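Local coordinates for saframycin Mx1 synthetase B (Legionella pneumophila subsp. pneumophila, PDB 3KXW), which belongs to the ANL superfamily of AMP-binding enzymes and holds 5'-O-[(S)-(dodecanoyloxy)(hydroxy)phosphoryl]adenosine in the pocket of this model, at residues 5-10 and 17-22; 31-36 and 253-258; 52-57 and 86-91; 69-74 and 138-143; 408-413 and 422-427. All coordinates share one frame; numbering follows the deposited sequence.

Contact 1. Residues 5-10 and 17-22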
# COMPACT_ATOMS: atom_id res chain seq x y z
N LYS A 5 2.99 -11.12 28.54
CA LYS A 5 4.45 -11.24 28.59
C LYS A 5 4.99 -12.44 27.82
O LYS A 5 6.03 -12.35 27.17
CB LYS A 5 4.96 -11.27 30.04
CG LYS A 5 4.82 -9.93 30.76
CD LYS A 5 5.45 -8.78 29.96
CE LYS A 5 6.97 -8.93 29.83
NZ LYS A 5 7.64 -7.62 29.60
N GLU A 6 4.28 -13.56 27.90
CA GLU A 6 4.69 -14.77 27.20
C GLU A 6 4.84 -14.52 25.68
O GLU A 6 5.76 -15.04 25.03
CB GLU A 6 3.69 -15.89 27.52
CG GLU A 6 4.26 -17.32 27.58
CD GLU A 6 3.32 -18.31 28.28
OE1 GLU A 6 2.88 -18.00 29.42
OE2 GLU A 6 3.02 -19.40 27.70
N TYR A 7 3.96 -13.70 25.12
CA TYR A 7 4.08 -13.37 23.69
C TYR A 7 5.22 -12.38 23.39
O TYR A 7 5.89 -12.48 22.34
CB TYR A 7 2.74 -12.83 23.14
CG TYR A 7 1.59 -13.80 23.34
CD1 TYR A 7 1.63 -15.07 22.79
CD2 TYR A 7 0.48 -13.44 24.09
CE1 TYR A 7 0.60 -15.96 22.96
CE2 TYR A 7 -0.56 -14.33 24.28
CZ TYR A 7 -0.50 -15.58 23.70
OH TYR A 7 -1.51 -16.49 23.85
N LEU A 8 5.44 -11.44 24.29
CA LEU A 8 6.53 -10.48 24.13
C LEU A 8 7.88 -11.18 24.09
O LEU A 8 8.84 -10.69 23.48
CB LEU A 8 6.51 -9.43 25.25
CG LEU A 8 5.37 -8.41 25.15
CD1 LEU A 8 5.37 -7.38 26.29
CD2 LEU A 8 5.43 -7.72 23.79
N GLN A 9 7.94 -12.34 24.73
CA GLN A 9 9.19 -13.08 24.86
C GLN A 9 9.54 -13.89 23.61
O GLN A 9 10.69 -14.32 23.45
CB GLN A 9 9.15 -13.97 26.12
CG GLN A 9 9.25 -13.16 27.43
CD GLN A 9 8.89 -13.98 28.69
OE1 GLN A 9 8.65 -15.18 28.61
NE2 GLN A 9 8.84 -13.31 29.84
N CYS A 10 8.57 -14.09 22.73
CA CYS A 10 8.80 -14.90 21.54
C CYS A 10 9.78 -14.20 20.62
O CYS A 10 9.79 -12.97 20.53
CB CYS A 10 7.49 -15.17 20.78
SG CYS A 10 6.33 -16.24 21.63
N VAL A 17 2.47 -17.26 16.91
CA VAL A 17 1.31 -17.98 16.39
C VAL A 17 1.17 -19.35 17.07
O VAL A 17 0.07 -19.75 17.45
CB VAL A 17 1.37 -18.16 14.85
CG1 VAL A 17 0.22 -19.04 14.37
CG2 VAL A 17 1.31 -16.80 14.17
N ARG A 18 2.28 -20.06 17.21
CA ARG A 18 2.27 -21.37 17.88
C ARG A 18 1.68 -21.27 19.29
O ARG A 18 0.88 -22.12 19.68
CB ARG A 18 3.68 -21.98 17.98
CG ARG A 18 4.21 -22.57 16.65
CD ARG A 18 5.61 -23.21 16.80
NE ARG A 18 5.66 -24.27 17.84
CZ ARG A 18 6.25 -24.14 19.03
NH1 ARG A 18 6.85 -23.00 19.37
NH2 ARG A 18 6.25 -25.16 19.89
N LEU A 19 2.09 -20.26 20.04
CA LEU A 19 1.66 -20.10 21.42
C LEU A 19 0.20 -19.68 21.51
O LEU A 19 -0.56 -20.19 22.33
CB LEU A 19 2.55 -19.10 22.15
CG LEU A 19 2.32 -19.03 23.67
CD1 LEU A 19 2.55 -20.40 24.30
CD2 LEU A 19 3.26 -17.99 24.31
N ARG A 20 -0.20 -18.74 20.67
CA ARG A 20 -1.62 -18.38 20.61
C ARG A 20 -2.50 -19.59 20.30
O ARG A 20 -3.60 -19.69 20.84
CB ARG A 20 -1.86 -17.27 19.60
CG ARG A 20 -1.34 -15.93 20.12
CD ARG A 20 -1.95 -14.73 19.40
NE ARG A 20 -1.40 -13.48 19.92
CZ ARG A 20 -1.78 -12.88 21.04
NH1 ARG A 20 -2.72 -13.39 21.84
NH2 ARG A 20 -1.19 -11.74 21.38
N ALA A 21 -2.05 -20.45 19.39
CA ALA A 21 -2.81 -21.66 19.06
C ALA A 21 -2.95 -22.65 20.23
O ALA A 21 -3.88 -23.47 20.25
CB ALA A 21 -2.24 -22.33 17.83
N LEU A 22 -2.04 -22.56 21.20
CA LEU A 22 -2.16 -23.36 22.43
C LEU A 22 -3.04 -22.71 23.48
O LEU A 22 -3.79 -23.40 24.17
CB LEU A 22 -0.79 -23.63 23.05
CG LEU A 22 0.24 -24.32 22.18
CD1 LEU A 22 1.46 -24.60 23.01
CD2 LEU A 22 -0.34 -25.63 21.60
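Tyr7 meets two neighbouring side chains of helix 13-23, Arg20 over a face and Leu19 obliquely. The guanidinium of Arg20 stacks on one ring face, its plane 25° from that of the ring. This is a cation-pi contact, with Arg20 CZ 3.9 Å from the Tyr7 ring centroid. The group sits off centre: Arg20 NH1 is 3.4 Å from Tyr7 CE2. Further back, the aliphatic Arg20 CG comes within 3.4 Å of Tyr7 CE1, so chain and guanidinium both line the ring. Arg20 NH2 also donates to the carbonyl O of Tyr232, which helps to fix the rotation of the guanidinium.

Leu19 has CG anti to its backbone N (chi1 -171°), which carries its branches out toward helix 5-8. Leu19 CG is 3.6 Å from Tyr7 CE1. Its CD2 meets the methylene part of Glu6, 3.5 Å from Glu6 CG. The same methyl also has a looser contact with Cys10 SG.

The short helix 5-8 thus packs on helix 13-23, where His23 also meets the Tyr7 ring. Helix 13-23 in turn touches helices 43-59, 76-87 and 220-233.

Contact 2. Residues 31-36 and 253-258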
# COMPACT_ATOMS: atom_id res chain seq x y z
N THR A 31 -10.71 -13.48 8.81
CA THR A 31 -11.92 -13.69 8.05
C THR A 31 -11.78 -13.01 6.70
O THR A 31 -11.43 -11.81 6.63
CB THR A 31 -13.17 -13.11 8.77
OG1 THR A 31 -13.40 -13.81 10.01
CG2 THR A 31 -14.43 -13.22 7.88
N PHE A 32 -12.06 -13.75 5.64
CA PHE A 32 -12.04 -13.16 4.29
C PHE A 32 -13.45 -13.22 3.66
O PHE A 32 -14.15 -14.23 3.76
CB PHE A 32 -10.98 -13.84 3.42
CG PHE A 32 -10.66 -13.09 2.17
CD1 PHE A 32 -9.76 -12.03 2.20
CD2 PHE A 32 -11.30 -13.40 0.98
CE1 PHE A 32 -9.48 -11.31 1.05
CE2 PHE A 32 -11.03 -12.68 -0.17
CZ PHE A 32 -10.12 -11.63 -0.14
N LEU A 33 -13.84 -12.12 3.02
CA LEU A 33 -15.19 -11.95 2.52
C LEU A 33 -15.12 -11.82 1.02
O LEU A 33 -14.27 -11.09 0.51
CB LEU A 33 -15.82 -10.68 3.11
CG LEU A 33 -15.83 -10.50 4.63
CD1 LEU A 33 -16.39 -9.14 5.02
CD2 LEU A 33 -16.61 -11.61 5.33
N ASN A 34 -15.96 -12.57 0.32
CA ASN A 34 -16.15 -12.34 -1.10
C ASN A 34 -17.64 -12.26 -1.36
O ASN A 34 -18.34 -13.26 -1.24
CB ASN A 34 -15.53 -13.46 -1.94
CG ASN A 34 -15.46 -13.11 -3.42
OD1 ASN A 34 -15.69 -11.97 -3.81
ND2 ASN A 34 -15.13 -14.09 -4.25
N LYS A 35 -18.13 -11.07 -1.71
CA LYS A 35 -19.57 -10.84 -1.84
C LYS A 35 -20.22 -11.11 -0.50
O LYS A 35 -19.89 -10.47 0.50
CB LYS A 35 -20.18 -11.72 -2.93
CG LYS A 35 -19.65 -11.46 -4.34
CD LYS A 35 -19.89 -10.02 -4.78
CE LYS A 35 -19.78 -9.87 -6.31
NZ LYS A 35 -20.39 -8.58 -6.78
N GLU A 36 -21.13 -12.08 -0.46
CA GLU A 36 -21.82 -12.38 0.78
C GLU A 36 -21.26 -13.64 1.44
O GLU A 36 -21.83 -14.15 2.40
CB GLU A 36 -23.33 -12.49 0.56
CG GLU A 36 -23.99 -11.18 0.09
CD GLU A 36 -23.94 -10.06 1.14
OE1 GLU A 36 -24.37 -10.29 2.30
OE2 GLU A 36 -23.50 -8.94 0.80
N LEU A 253 -17.74 0.42 4.02
CA LEU A 253 -18.43 1.04 5.15
C LEU A 253 -19.55 0.13 5.68
O LEU A 253 -19.80 0.09 6.89
CB LEU A 253 -18.96 2.43 4.77
CG LEU A 253 -17.94 3.32 4.06
CD1 LEU A 253 -18.59 4.68 3.76
CD2 LEU A 253 -16.65 3.54 4.87
N LYS A 254 -20.19 -0.62 4.79
CA LYS A 254 -21.13 -1.67 5.22
C LYS A 254 -20.46 -2.73 6.10
O LYS A 254 -21.01 -3.12 7.15
CB LYS A 254 -21.77 -2.37 4.02
CG LYS A 254 -22.91 -1.60 3.40
CD LYS A 254 -23.66 -2.51 2.42
CE LYS A 254 -24.89 -1.83 1.81
NZ LYS A 254 -25.58 -2.72 0.82
N HIS A 255 -19.30 -3.21 5.69
CA HIS A 255 -18.61 -4.20 6.53
C HIS A 255 -18.12 -3.63 7.85
O HIS A 255 -18.18 -4.32 8.87
CB HIS A 255 -17.47 -4.88 5.77
CG HIS A 255 -17.96 -5.79 4.69
ND1 HIS A 255 -17.30 -5.97 3.50
CD2 HIS A 255 -19.08 -6.53 4.62
CE1 HIS A 255 -17.98 -6.82 2.75
NE2 HIS A 255 -19.06 -7.18 3.40
N ILE A 256 -17.63 -2.39 7.84
CA ILE A 256 -17.20 -1.76 9.07
C ILE A 256 -18.39 -1.75 10.01
O ILE A 256 -18.26 -1.99 11.22
CB ILE A 256 -16.66 -0.33 8.83
CG1 ILE A 256 -15.23 -0.40 8.23
CG2 ILE A 256 -16.70 0.49 10.11
CD1 ILE A 256 -14.66 1.00 7.77
N THR A 257 -19.55 -1.47 9.43
CA THR A 257 -20.80 -1.39 10.18
C THR A 257 -21.17 -2.76 10.77
O THR A 257 -21.41 -2.88 11.98
CB THR A 257 -21.95 -0.90 9.28
OG1 THR A 257 -21.73 0.47 8.89
CG2 THR A 257 -23.29 -1.02 10.03
N LYS A 258 -21.23 -3.76 9.89
CA LYS A 258 -21.64 -5.11 10.26
C LYS A 258 -20.74 -5.72 11.32
O LYS A 258 -21.22 -6.29 12.29
CB LYS A 258 -21.68 -6.01 9.03
CG LYS A 258 -22.19 -7.43 9.30
CD LYS A 258 -22.31 -8.22 8.00
CE LYS A 258 -22.65 -9.68 8.27
NZ LYS A 258 -22.94 -10.38 6.99
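Leu33 and His255 make the main contact here, and it is a CH-pi interaction. The two side chains come from opposite directions. Methyl CD1 of Leu33 stands above the middle of the imidazole, 3.5 Å from the His255 ring centroid and 4° off the ring normal. The ring atoms are almost equally distant from it: Leu33 CD1 is 3.6 Å from His255 CE1 and 3.8 Å from His255 CD2. The straight chi2 of Leu33 (175°) sends this methyl outward from strand 28-34. Phe212 also meets the His255 ring, and Met240 touches the same side chain.

No hydrogen bond joins the segments. The carbonyl O of Lys35 lies at the edge of the imidazole, near its plane, but is too far from His255 NE2 (4.5 Å) for a bond. The backbone of Leu33 is hydrogen-bonded to Met239 of strand 236-239. Thr31 bonds to Ala237 and Met239 of that strand. Strand 37-42 flanks strand 28-34 on the other side.

Charges face each other at longer range. Glu36 OE1 is 4.9 Å from Lys258 NZ, too far for a salt bridge.

Between these two segments the contact is essentially a methyl on a ring face, so dispersion with a weak CH-pi component probably dominates. Glu36, exposed and not in contact, may add a mild attraction, probably weakened by solvent.

Contact 3. Residues 52-57 and 86-91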
# COMPACT_ATOMS: atom_id res chain seq x y z
N ALA A 52 1.62 -27.60 7.96
CA ALA A 52 1.45 -28.46 6.78
C ALA A 52 2.23 -27.91 5.58
O ALA A 52 2.88 -28.66 4.84
CB ALA A 52 -0.03 -28.61 6.44
N ILE A 53 2.14 -26.60 5.37
CA ILE A 53 2.82 -25.99 4.24
C ILE A 53 4.32 -26.01 4.45
O ILE A 53 5.08 -26.32 3.52
CB ILE A 53 2.31 -24.54 4.01
CG1 ILE A 53 0.87 -24.60 3.52
CG2 ILE A 53 3.24 -23.77 3.05
CD1 ILE A 53 0.08 -23.29 3.71
N ALA A 54 4.76 -25.70 5.67
CA ALA A 54 6.19 -25.77 5.96
C ALA A 54 6.75 -27.19 5.77
O ALA A 54 7.87 -27.37 5.28
CB ALA A 54 6.49 -25.22 7.38
N ALA A 55 5.98 -28.20 6.17
CA ALA A 55 6.47 -29.58 6.04
C ALA A 55 6.62 -29.95 4.56
O ALA A 55 7.54 -30.66 4.18
CB ALA A 55 5.51 -30.54 6.74
N THR A 56 5.68 -29.48 3.75
CA THR A 56 5.76 -29.68 2.31
C THR A 56 6.99 -28.98 1.71
O THR A 56 7.73 -29.57 0.92
CB THR A 56 4.49 -29.19 1.61
OG1 THR A 56 3.36 -29.85 2.18
CG2 THR A 56 4.57 -29.48 0.12
N LEU A 57 7.22 -27.73 2.10
CA LEU A 57 8.41 -27.01 1.63
C LEU A 57 9.69 -27.78 2.00
O LEU A 57 10.60 -27.96 1.19
CB LEU A 57 8.44 -25.58 2.22
CG LEU A 57 7.42 -24.60 1.66
CD1 LEU A 57 7.45 -23.26 2.43
CD2 LEU A 57 7.67 -24.37 0.15
N LEU A 86 7.41 -18.81 6.72
CA LEU A 86 8.14 -18.44 7.91
C LEU A 86 8.44 -19.65 8.81
O LEU A 86 9.53 -19.76 9.37
CB LEU A 86 7.39 -17.37 8.73
CG LEU A 86 7.10 -16.02 8.06
CD1 LEU A 86 6.81 -14.93 9.08
CD2 LEU A 86 8.18 -15.61 7.10
N TYR A 87 7.46 -20.53 8.97
CA TYR A 87 7.65 -21.74 9.78
C TYR A 87 8.76 -22.63 9.22
O TYR A 87 9.35 -23.39 9.97
CB TYR A 87 6.39 -22.57 9.84
CG TYR A 87 5.36 -22.19 10.88
CD1 TYR A 87 4.83 -20.90 10.96
CD2 TYR A 87 4.85 -23.15 11.75
CE1 TYR A 87 3.83 -20.58 11.90
CE2 TYR A 87 3.87 -22.84 12.70
CZ TYR A 87 3.36 -21.56 12.76
OH TYR A 87 2.37 -21.31 13.70
N ALA A 88 9.00 -22.56 7.92
CA ALA A 88 10.09 -23.33 7.31
C ALA A 88 11.43 -22.59 7.34
O ALA A 88 12.44 -23.12 6.88
CB ALA A 88 9.73 -23.71 5.88
N GLY A 89 11.45 -21.38 7.88
CA GLY A 89 12.64 -20.55 7.85
C GLY A 89 12.97 -20.02 6.47
O GLY A 89 14.08 -19.54 6.22
N CYS A 90 12.00 -20.11 5.56
CA CYS A 90 12.19 -19.61 4.20
C CYS A 90 11.78 -18.14 4.12
O CYS A 90 11.01 -17.65 4.95
CB CYS A 90 11.38 -20.45 3.20
SG CYS A 90 11.95 -22.20 3.11
N ILE A 91 12.35 -17.44 3.14
CA ILE A 91 12.08 -16.02 2.93
C ILE A 91 10.87 -15.90 1.99
O ILE A 91 10.95 -16.24 0.82
CB ILE A 91 13.31 -15.31 2.35
CG1 ILE A 91 14.50 -15.43 3.31
CG2 ILE A 91 12.99 -13.82 2.00
CD1 ILE A 91 15.75 -14.75 2.82
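Ala88, at the Schellman-capped end of helix 76-87, packs directly on Ala54 of helix 43-59. The two backbones come close, with Ala54 CA and Ala88 CA 4.8 Å apart. Their methyls meet at 3.9 Å between Ala54 CB and Ala88 CB. The Ala54 methyl also sits 3.7 Å from the backbone Ala88 N. Small side chains on both sides allow this close approach.

Tyr87 adds its CB to the patch, 3.6 Å from Ala54 CB. Its ring then leads away from the 52-57 segment. The ring's hydroxyl is hydrogen-bonded to Asp47 OD1, on an earlier turn of helix 43-59, so Tyr87 is tied to that helix at both ends. Its carbonyl O is taken by Trp159 NE1. One turn on from Ala54, Leu57 CD1 reaches Ala88 CB at 4.2 Å. Trp159 also touches the Ala54 side chain, and Val68 of strand 67-71 touches that of Leu57.

The backbone turns just after this patch. Gly89 takes a positive phi of 71°, and Gly89 N bonds back to Leu86 O at 2.9 Å.

No hydrogen bond crosses the contact; it is buried apolar packing. After the Schellman turn the chain enters strand 91-95, which lies parallel to and beside strand 67-71. Strand, helix 76-87 and strand form a beta-alpha-beta crossover, and helix 43-59 packs against the C-terminal end of the crossover helix 76-87.

Contact 4. Residues 69-74 and 138-143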
# COMPACT_ATOMS: atom_id res chain seq x y z
N LEU A 69 8.50 -18.01 -3.63
CA LEU A 69 7.62 -17.06 -4.28
C LEU A 69 6.16 -17.38 -3.96
O LEU A 69 5.75 -18.53 -4.02
CB LEU A 69 7.84 -17.12 -5.80
CG LEU A 69 7.28 -15.96 -6.60
CD1 LEU A 69 8.01 -14.67 -6.19
CD2 LEU A 69 7.39 -16.23 -8.12
N LEU A 70 5.36 -16.37 -3.63
CA LEU A 70 3.97 -16.62 -3.29
C LEU A 70 3.08 -15.89 -4.27
O LEU A 70 2.96 -14.67 -4.20
CB LEU A 70 3.66 -16.13 -1.88
CG LEU A 70 4.54 -16.74 -0.80
CD1 LEU A 70 4.15 -16.19 0.58
CD2 LEU A 70 4.42 -18.26 -0.79
N LEU A 71 2.49 -16.64 -5.19
CA LEU A 71 1.68 -16.02 -6.24
C LEU A 71 0.23 -16.25 -5.87
O LEU A 71 -0.31 -17.35 -6.09
CB LEU A 71 2.05 -16.63 -7.59
CG LEU A 71 1.60 -16.00 -8.90
CD1 LEU A 71 2.25 -16.72 -10.08
CD2 LEU A 71 0.07 -16.05 -9.02
N PHE A 72 -0.41 -15.22 -5.29
CA PHE A 72 -1.78 -15.34 -4.80
C PHE A 72 -2.54 -14.04 -4.94
O PHE A 72 -1.98 -12.96 -4.71
CB PHE A 72 -1.80 -15.70 -3.30
CG PHE A 72 -1.37 -17.10 -3.01
CD1 PHE A 72 -2.30 -18.14 -3.06
CD2 PHE A 72 -0.04 -17.38 -2.68
CE1 PHE A 72 -1.89 -19.46 -2.81
CE2 PHE A 72 0.37 -18.68 -2.40
CZ PHE A 72 -0.56 -19.73 -2.47
N ALA A 73 -3.82 -14.16 -5.28
CA ALA A 73 -4.75 -13.06 -5.06
C ALA A 73 -4.99 -12.94 -3.55
O ALA A 73 -4.68 -13.87 -2.79
CB ALA A 73 -6.08 -13.33 -5.81
N PRO A 74 -5.54 -11.81 -3.11
CA PRO A 74 -5.88 -11.67 -1.69
C PRO A 74 -6.78 -12.82 -1.22
O PRO A 74 -7.62 -13.30 -1.98
CB PRO A 74 -6.66 -10.35 -1.65
CG PRO A 74 -6.19 -9.57 -2.84
CD PRO A 74 -5.97 -10.64 -3.90
N PRO A 138 5.03 -28.93 -12.92
CA PRO A 138 4.69 -27.58 -13.40
C PRO A 138 5.76 -26.58 -12.98
O PRO A 138 6.36 -26.73 -11.92
CB PRO A 138 3.39 -27.26 -12.67
CG PRO A 138 2.99 -28.50 -11.95
CD PRO A 138 4.19 -29.35 -11.79
N LYS A 139 5.99 -25.58 -13.82
CA LYS A 139 6.93 -24.50 -13.54
C LYS A 139 6.36 -23.14 -13.93
O LYS A 139 5.66 -23.02 -14.94
CB LYS A 139 8.26 -24.75 -14.27
CG LYS A 139 8.99 -25.97 -13.74
CD LYS A 139 10.28 -26.22 -14.48
CE LYS A 139 10.92 -27.51 -13.98
NZ LYS A 139 12.40 -27.33 -13.88
N PHE A 140 6.63 -22.13 -13.11
CA PHE A 140 6.28 -20.76 -13.45
C PHE A 140 7.57 -19.96 -13.63
O PHE A 140 8.38 -19.89 -12.71
CB PHE A 140 5.41 -20.12 -12.35
CG PHE A 140 5.24 -18.63 -12.50
CD1 PHE A 140 4.49 -18.11 -13.55
CD2 PHE A 140 5.83 -17.75 -11.60
CE1 PHE A 140 4.33 -16.75 -13.70
CE2 PHE A 140 5.68 -16.36 -11.74
CZ PHE A 140 4.92 -15.86 -12.79
N LEU A 141 7.78 -19.41 -14.82
CA LEU A 141 9.05 -18.76 -15.13
C LEU A 141 10.23 -19.57 -14.60
O LEU A 141 11.11 -19.04 -13.90
CB LEU A 141 9.07 -17.33 -14.58
CG LEU A 141 7.90 -16.39 -14.92
CD1 LEU A 141 8.12 -15.05 -14.23
CD2 LEU A 141 7.75 -16.18 -16.45
N LYS A 142 10.23 -20.86 -14.94
CA LYS A 142 11.29 -21.81 -14.60
C LYS A 142 11.39 -22.21 -13.14
O LYS A 142 12.30 -22.94 -12.77
CB LYS A 142 12.67 -21.34 -15.07
CG LYS A 142 12.70 -20.84 -16.49
CD LYS A 142 14.12 -20.45 -16.88
CE LYS A 142 14.14 -19.65 -18.17
NZ LYS A 142 15.53 -19.31 -18.57
N ILE A 143 10.46 -21.74 -12.31
CA ILE A 143 10.50 -22.10 -10.89
C ILE A 143 9.50 -23.22 -10.64
O ILE A 143 8.34 -23.11 -11.01
CB ILE A 143 10.09 -20.92 -9.98
CG1 ILE A 143 10.81 -19.63 -10.37
CG2 ILE A 143 10.36 -21.29 -8.52
CD1 ILE A 143 12.32 -19.78 -10.40
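Phe140 and Leu71 both carry CG opposite the backbone N, with chi1 169° and -166°, and this swings the ring and the leucine branch toward each other. The side chains meet at about a right angle. Methyl CD1 of Leu71 stands over the centre of one ring face in a CH-pi contact, 3.9 Å from the Phe140 centroid and 12° off the normal. Its closest ring atom is Phe140 CE2, 3.8 Å from Leu71 CD1. Leu69 comes to the rim instead: its CD2 lies near the ring plane, 4.0 Å from Phe140 CE2.

Phe140 is the first residue of the turn in a beta hairpin with a two-residue loop, joining strands 139-140 and 143-147. The turn from Phe140 to Ile143 is type I', with Leu141 and Lys142 both at positive phi. It is closed by Ile143 N to Phe140 O at 2.8 Å and by Phe140 N to Ile143 O at 2.9 Å. Leu141 CG lies against the opposite face of the ring, over its centre, 3.6 Å from the plane of Phe140.

In the sheet, strand 118-121 runs between strand 67-71 and the hairpin. Its Met121 touches both Leu71 and Phe140. Val111 of helix 101-114 packs against Leu69, Leu141 and Ile143.

Contact 5. Residues 408-413 and 422-427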
# COMPACT_ATOMS: atom_id res chain seq x y z
N SER A 408 13.29 -1.31 13.68
CA SER A 408 12.40 -1.62 12.55
C SER A 408 13.05 -1.33 11.20
O SER A 408 12.50 -1.68 10.15
CB SER A 408 11.06 -0.82 12.65
OG SER A 408 10.25 -1.31 13.72
N VAL A 409 14.20 -0.68 11.20
CA VAL A 409 14.86 -0.38 9.94
C VAL A 409 15.43 -1.65 9.34
O VAL A 409 16.18 -2.38 9.98
CB VAL A 409 15.98 0.67 10.10
CG1 VAL A 409 16.84 0.69 8.85
CG2 VAL A 409 15.35 2.05 10.39
N ALA A 410 15.04 -1.90 8.10
CA ALA A 410 15.35 -3.15 7.41
C ALA A 410 16.83 -3.29 7.08
O ALA A 410 17.63 -2.35 7.21
CB ALA A 410 14.50 -3.26 6.15
N LYS A 411 17.18 -4.48 6.61
CA LYS A 411 18.56 -4.89 6.41
C LYS A 411 19.17 -4.46 5.05
O LYS A 411 20.38 -4.49 4.87
CB LYS A 411 18.63 -6.42 6.58
CG LYS A 411 19.98 -7.06 6.25
CD LYS A 411 21.12 -6.41 7.01
CE LYS A 411 22.38 -7.27 6.93
NZ LYS A 411 23.48 -6.68 7.77
N GLY A 412 18.34 -4.08 4.10
CA GLY A 412 18.86 -3.69 2.80
C GLY A 412 17.89 -4.11 1.71
O GLY A 412 16.77 -4.52 2.00
N TYR A 413 18.32 -4.01 0.47
CA TYR A 413 17.56 -4.51 -0.66
C TYR A 413 18.21 -5.80 -1.14
O TYR A 413 19.43 -5.84 -1.33
CB TYR A 413 17.59 -3.49 -1.80
CG TYR A 413 17.01 -2.14 -1.45
CD1 TYR A 413 15.67 -1.99 -1.09
CD2 TYR A 413 17.79 -1.00 -1.53
CE1 TYR A 413 15.15 -0.72 -0.80
CE2 TYR A 413 17.29 0.24 -1.25
CZ TYR A 413 15.97 0.39 -0.88
OH TYR A 413 15.50 1.67 -0.62
N HIS A 422 23.31 3.25 -0.75
CA HIS A 422 22.65 4.52 -1.11
C HIS A 422 21.53 4.91 -0.13
O HIS A 422 21.30 6.09 0.11
CB HIS A 422 22.10 4.41 -2.54
CG HIS A 422 21.52 5.69 -3.09
ND1 HIS A 422 22.29 6.65 -3.71
CD2 HIS A 422 20.24 6.13 -3.14
CE1 HIS A 422 21.51 7.66 -4.08
NE2 HIS A 422 20.26 7.37 -3.76
N ALA A 423 20.86 3.92 0.46
CA ALA A 423 19.68 4.21 1.27
C ALA A 423 19.82 3.91 2.76
O ALA A 423 19.21 4.59 3.60
CB ALA A 423 18.45 3.45 0.70
N PHE A 424 20.57 2.87 3.10
CA PHE A 424 20.64 2.40 4.47
C PHE A 424 21.93 2.79 5.22
O PHE A 424 22.18 2.31 6.34
CB PHE A 424 20.48 0.87 4.52
CG PHE A 424 19.11 0.38 4.13
CD1 PHE A 424 18.13 0.20 5.10
CD2 PHE A 424 18.80 0.09 2.81
CE1 PHE A 424 16.86 -0.26 4.76
CE2 PHE A 424 17.54 -0.38 2.45
CZ PHE A 424 16.56 -0.55 3.43
N ALA A 425 22.75 3.64 4.62
CA ALA A 425 24.02 4.00 5.26
C ALA A 425 24.17 5.51 5.46
O ALA A 425 25.25 6.06 5.30
CB ALA A 425 25.21 3.45 4.45
N GLY A 426 23.07 6.19 5.78
CA GLY A 426 23.12 7.62 5.98
C GLY A 426 23.96 8.01 7.19
O GLY A 426 23.78 7.47 8.27
N LYS A 427 24.90 8.94 7.02
CA LYS A 427 25.73 9.38 8.15
C LYS A 427 25.71 10.89 8.25
O LYS A 427 25.87 11.59 7.24
CB LYS A 427 27.19 8.92 8.00
CG LYS A 427 27.40 7.44 8.21
CD LYS A 427 27.21 7.06 9.67
CE LYS A 427 28.29 7.69 10.55
NZ LYS A 427 28.26 7.16 11.95
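Tyr413 OH is hydrogen-bonded to Glu331 OE2 and also rests 3.7 Å from Ala423 CB. The polar end of this buried tyrosine is thereby satisfied while its flank packs on helix 417-424. The ring takes a T-shaped contact from Phe424. The edge of Phe424 points at the face of Tyr413, with the planes at 72° and the two ring centroids 5.2 Å apart. Atom CE2 of Phe424 leads, 3.8 Å from Tyr413 CE2.

The 408-413 segment follows strand 400-405, and its Val-Ala-Lys-Gly-Tyr sequence probably corresponds to the end of the A6 core motif of ANL enzymes. The loop bends round the Phe424 ring. Gly412 lies over one face, its CA 3.9 Å from the Phe424 centroid, a CH-pi contact. Gly412 has a phi of 145°, a backbone conformation open mainly to glycine. Val409 comes to the ring edge, with CG1 in the ring plane and 4.0 Å from Phe424 CD1. Ala410 O approaches obliquely, 3.3 Å from Phe424 CE1.

Phe424 has its CG anti to the carbonyl carbon (chi1 -68°), which turns the ring into this bend. Backbone bonds to Met186 hold Lys411 and Gly412 beside strand 184-188. The Tyr413 side chain lies about 8 Å from the bound 5'-O-[(S)-(dodecanoyloxy)(hydroxy)phosphoryl]adenosine, and Tyr413 N is bonded to Thr420 OG1.

Overall arrangement
From the N terminus, contact 1 closes a short loop that sets helix 5-8 on helix 13-23. Contact 2 opens next and closes far along the chain, tying strand 28-34 to helix 250-259. Contacts 3 and 4 both fall within that long loop. Their segments alternate along the chain, so the two cross: 52-57, 69-74, 86-91, 138-143. Contact 3 joins helices 43-59 and 76-87, and contact 4 joins strand 67-71 to the hairpin at the sheet edge. Val17 and Arg18 of contact 1 touch Tyr87 of contact 3, and Phe32 of contact 2 touches Pro74 of contact 4. Contact 5 comes later as a separate short loop, on the other side of the chain's centre from contact 2.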